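Local structure of DegT/DnrJ/EryC1/StrS aminotransferase (Brucella abortus 2308, 4QGR) at residues Tyr361-Glu364 with Ala365-Asp368. The protein probably works as a pyridoxal-phosphate-dependent aminotransferase of the DegT/DnrJ/EryC1/StrS family, and binds pyridoxal 5'-phosphate. Residues are numbered along the deposited sequence; the frame is centred on the assembly and turned at random.
Sequences YLSE and ADQD
S363 OG accepts the backbone N-H of D366 at 2.9 Å, the N-cap bond that starts helix 364-377, the last helix of the chain. The S363 hydroxyl is set between its own backbone N and carbonyl carbon (chi1 71°), which turns OG back over the first helical turn; the N-H...O angle of 154° leaves the bond somewhat bent. The reciprocal bond of a capping box is here relayed by a water, which accepts from S363 N and donates to D366 OD2 at 2.5 Å, so the D366 carboxylate reaches the cap residue's amide indirectly. The same OD2 is also hydrogen-bonded to H7, a histidine of the expression tag.

The main-chain bonds of the helix begin at once. Q367 N donates to S363 O at 2.9 Å in an almost straight bond, and D368 N follows onto E364 O at 2.7 Å. That same E364 oxygen also meets the carboxylate end of D368, whose CG lies 3.1 Å from E364 O. The E364 carboxylate stays 4.7 Å from that of D368, measured OE1 to OD2; R273 of helix 247-278, in a salt bridge with D368 and a weak, long ion pair with E364, probably eases the repulsion between these like charges.

Beneath the cap, L362 forms the apolar side of the turn and packs on Y274 and M9, while Q367 NE2 bonds to I270 O, which sets the start of helix 364-377 against the long helix 247-278, away from the cofactor. The two leucine methyls divide between successive helix residues: CD1 lies 4.0 Å from D366 CB, and CD2 rests 4.1 Å from Q367 CB.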
loop_
_atom_site.group_PDB
_atom_site.type_symbol
_atom_site.label_atom_id
_atom_site.label_comp_id
_atom_site.label_asym_id
_atom_site.label_seq_id
_atom_site.Cartn_x
_atom_site.Cartn_y
_atom_site.Cartn_z
ATOM N N TYR A 361 -4.024 -28.467 -7.195
ATOM C CA TYR A 361 -3.509 -29.218 -8.349
ATOM C C TYR A 361 -2.498 -30.310 -8.037
ATOM O O TYR A 361 -1.856 -30.886 -8.932
ATOM C CB TYR A 361 -2.982 -28.221 -9.371
ATOM C CG TYR A 361 -4.029 -27.155 -9.597
ATOM C CD1 TYR A 361 -5.065 -27.376 -10.479
ATOM C CD2 TYR A 361 -4.032 -25.960 -8.866
ATOM C CE1 TYR A 361 -6.079 -26.457 -10.638
ATOM C CE2 TYR A 361 -5.053 -25.033 -9.026
ATOM C CZ TYR A 361 -6.060 -25.287 -9.934
ATOM O OH TYR A 361 -7.121 -24.431 -10.130
ATOM N N LEU A 362 -2.366 -30.632 -6.751
ATOM C CA LEU A 362 -1.456 -31.677 -6.345
ATOM C C LEU A 362 -2.007 -33.009 -6.814
ATOM O O LEU A 362 -3.134 -33.373 -6.492
ATOM C CB LEU A 362 -1.314 -31.664 -4.825
ATOM C CG LEU A 362 -0.240 -32.549 -4.209
ATOM C CD1 LEU A 362 1.149 -32.005 -4.570
ATOM C CD2 LEU A 362 -0.438 -32.635 -2.694
ATOM N N SER A 363 -1.217 -33.744 -7.582
ATOM C CA SER A 363 -1.705 -35.017 -8.133
ATOM C C SER A 363 -1.696 -36.125 -7.087
ATOM O O SER A 363 -0.954 -36.073 -6.097
ATOM C CB SER A 363 -0.838 -35.432 -9.320
ATOM O OG SER A 363 0.465 -35.844 -8.888
ATOM N N GLU A 364 -2.482 -37.169 -7.349
ATOM C CA GLU A 364 -2.458 -38.349 -6.485
ATOM C C GLU A 364 -1.045 -38.891 -6.397
ATOM O O GLU A 364 -0.564 -39.185 -5.316
ATOM C CB GLU A 364 -3.349 -39.461 -7.024
ATOM C CG GLU A 364 -4.812 -39.343 -6.702
ATOM C CD GLU A 364 -5.531 -40.680 -6.779
ATOM O OE1 GLU A 364 -4.901 -41.755 -6.585
ATOM O OE2 GLU A 364 -6.740 -40.645 -7.050
ATOM N N ALA A 365 -0.397 -39.017 -7.544
ATOM C CA ALA A 365 0.976 -39.533 -7.596
ATOM C C ALA A 365 1.952 -38.685 -6.776
ATOM O O ALA A 365 2.784 -39.227 -6.038
ATOM C CB ALA A 365 1.448 -39.675 -9.053
ATOM N N ASP A 366 1.818 -37.360 -6.834
ATOM C CA ASP A 366 2.733 -36.550 -6.053
ATOM C C ASP A 366 2.427 -36.658 -4.545
ATOM O O ASP A 366 3.323 -36.829 -3.701
ATOM C CB ASP A 366 2.716 -35.111 -6.540
ATOM C CG ASP A 366 3.539 -34.922 -7.810
ATOM O OD1 ASP A 366 4.345 -35.810 -8.160
ATOM O OD2 ASP A 366 3.384 -33.878 -8.447
ATOM N N GLN A 367 1.154 -36.634 -4.209
ATOM C CA GLN A 367 0.762 -36.861 -2.835
ATOM C C GLN A 367 1.225 -38.217 -2.317
ATOM O O GLN A 367 1.777 -38.305 -1.220
ATOM C CB GLN A 367 -0.746 -36.697 -2.669
ATOM C CG GLN A 367 -1.167 -36.635 -1.231
ATOM C CD GLN A 367 -2.556 -36.059 -1.039
ATOM O OE1 GLN A 367 -3.438 -36.226 -1.866
ATOM N NE2 GLN A 367 -2.751 -35.369 0.071
ATOM N N ASP A 368 1.038 -39.273 -3.104
ATOM C CA ASP A 368 1.535 -40.585 -2.703
ATOM C C ASP A 368 3.033 -40.576 -2.416
ATOM O O ASP A 368 3.491 -41.226 -1.501
ATOM C CB ASP A 368 1.245 -41.641 -3.786
ATOM C CG ASP A 368 -0.245 -41.958 -3.928
ATOM O OD1 ASP A 368 -1.055 -41.557 -3.064
ATOM O OD2 ASP A 368 -0.608 -42.594 -4.928
HETATM O O HOH W 1 1.347 -32.355 -8.380
#